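Local coordinates for putative amino acid binding protein (PDB 4C0R) that binds glutathione, here as its oxidized disulfide, and probably delivers it to the cystine ABC importer TcyBC as the extracellular solute-binding protein, at residues 29-32 with 33-37. Residues are numbered along the deposited sequence; the frame is centred on the assembly and turned at random.
Sequences IEVA and KEVFK
Ile29 and Lys33 run alongside each other, one turn apart on helix 27-36 of a periplasmic-binding-protein fold. Ile29 CG2 packs on Lys33 CE at 4.0 Å. This methyl branch stands anti to the backbone N. The Ile29 side chain also touches Leu7 and Thr9 of strand 3-9. Lys33 N donates to Ile29 O. Three more helical hydrogen bonds follow, from the backbone N of Glu34, Val35 and Phe36 to the O of Glu30, Val31 and Ala32. Glu30 bends at chi2 (-66°), and its carboxylate swings across the Lys33 chain, which is extended beyond CG. Glu30 OE1 comes 4.0 Å from Lys33 CD. One water joins the two ends: it donates to Glu30 OE2 at 2.6 Å and accepts from Lys33 NZ at 2.9 Å. Glu30 OE2 and Lys33 NZ themselves stay 5.0 Å apart. Glu30 OE2 is also hydrogen-bonded to Thr25 OG1, which should help fix the carboxylate, and Lys33 makes a cation-pi contact with Tyr46. Val31 is buried against helices 201-216 and 219-228. Val31 CG1 meets Val35 CG2 at 4.2 Å. Ala32 faces the strands, touching Leu7 and Tyr46. Its carbonyl also lies at the Phe36 ring edge, near the ring plane, with Ala32 O 3.1 Å from Phe36 CD2.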
loop_
_atom_site.group_PDB
_atom_site.type_symbol
_atom_site.label_atom_id
_atom_site.label_comp_id
_atom_site.label_asym_id
_atom_site.label_seq_id
_atom_site.Cartn_x
_atom_site.Cartn_y
_atom_site.Cartn_z
ATOM N N ILE A 29 -0.181 -4.248 9.935
ATOM C CA ILE A 29 0.260 -5.204 10.925
ATOM C C ILE A 29 -0.563 -5.134 12.180
ATOM O O ILE A 29 -0.975 -6.178 12.743
ATOM C CB ILE A 29 1.764 -4.985 11.243
ATOM C CG1 ILE A 29 2.626 -5.084 9.980
ATOM C CG2 ILE A 29 2.198 -6.010 12.274
ATOM C CD1 ILE A 29 2.484 -6.364 9.217
ATOM N N GLU A 30 -0.823 -3.919 12.648
ATOM C CA GLU A 30 -1.528 -3.755 13.891
ATOM C C GLU A 30 -3.023 -4.068 13.717
ATOM O O GLU A 30 -3.679 -4.581 14.657
ATOM C CB GLU A 30 -1.287 -2.355 14.433
ATOM C CG GLU A 30 0.152 -2.075 14.715
ATOM C CD GLU A 30 0.780 -2.911 15.844
ATOM O OE1 GLU A 30 0.081 -3.612 16.601
ATOM O OE2 GLU A 30 2.022 -2.874 15.995
ATOM N N VAL A 31 -3.591 -3.780 12.542
ATOM C CA VAL A 31 -4.926 -4.259 12.246
ATOM C C VAL A 31 -5.019 -5.762 12.261
ATOM O O VAL A 31 -5.915 -6.333 12.862
ATOM C CB VAL A 31 -5.518 -3.664 10.941
ATOM C CG1 VAL A 31 -6.845 -4.323 10.616
ATOM C CG2 VAL A 31 -5.690 -2.104 11.088
ATOM N N ALA A 32 -4.079 -6.425 11.578
ATOM C CA ALA A 32 -4.055 -7.866 11.609
ATOM C C ALA A 32 -3.949 -8.399 13.058
ATOM O O ALA A 32 -4.680 -9.318 13.428
ATOM C CB ALA A 32 -2.905 -8.379 10.748
ATOM N N LYS A 33 -3.038 -7.833 13.858
ATOM C CA LYS A 33 -2.899 -8.276 15.245
ATOM C C LYS A 33 -4.213 -8.108 15.989
ATOM O O LYS A 33 -4.603 -8.973 16.765
ATOM C CB LYS A 33 -1.767 -7.557 15.952
ATOM C CG LYS A 33 -0.394 -8.145 15.541
ATOM C CD LYS A 33 0.793 -7.493 16.201
ATOM C CE LYS A 33 2.075 -8.100 15.693
ATOM N NZ LYS A 33 3.201 -7.685 16.576
ATOM N N GLU A 34 -4.879 -6.994 15.789
ATOM C CA GLU A 34 -6.162 -6.786 16.478
ATOM C C GLU A 34 -7.225 -7.770 15.995
ATOM O O GLU A 34 -7.945 -8.340 16.815
ATOM C CB GLU A 34 -6.624 -5.349 16.296
ATOM C CG GLU A 34 -7.813 -4.957 17.165
ATOM C CD GLU A 34 -7.455 -4.777 18.635
ATOM O OE1 GLU A 34 -6.286 -4.435 18.928
ATOM O OE2 GLU A 34 -8.354 -5.002 19.452
ATOM N N VAL A 35 -7.287 -8.010 14.704
ATOM C CA VAL A 35 -8.190 -9.036 14.168
ATOM C C VAL A 35 -7.975 -10.391 14.854
ATOM O O VAL A 35 -8.915 -11.080 15.252
ATOM C CB VAL A 35 -8.008 -9.162 12.644
ATOM C CG1 VAL A 35 -8.582 -10.451 12.100
ATOM C CG2 VAL A 35 -8.593 -7.912 11.965
ATOM N N PHE A 36 -6.739 -10.807 14.902
ATOM C CA PHE A 36 -6.410 -12.137 15.369
ATOM C C PHE A 36 -6.365 -12.301 16.908
ATOM O O PHE A 36 -6.271 -13.444 17.388
ATOM C CB PHE A 36 -5.159 -12.634 14.648
ATOM C CG PHE A 36 -5.422 -13.020 13.231
ATOM C CD1 PHE A 36 -6.095 -14.185 12.927
ATOM C CD2 PHE A 36 -5.095 -12.149 12.189
ATOM C CE1 PHE A 36 -6.376 -14.522 11.602
ATOM C CE2 PHE A 36 -5.387 -12.469 10.864
ATOM C CZ PHE A 36 -6.048 -13.650 10.561
ATOM N N LYS A 37 -6.474 -11.210 17.652
ATOM C CA LYS A 37 -6.576 -11.302 19.120
ATOM C C LYS A 37 -7.729 -12.178 19.524
ATOM O O LYS A 37 -7.663 -12.867 20.587
ATOM C CB LYS A 37 -6.843 -9.934 19.742
ATOM C CG LYS A 37 -5.712 -9.201 20.287
ATOM C CD LYS A 37 -6.289 -7.961 21.067
HETATM O O HOH W 1 3.635 -4.903 15.958
#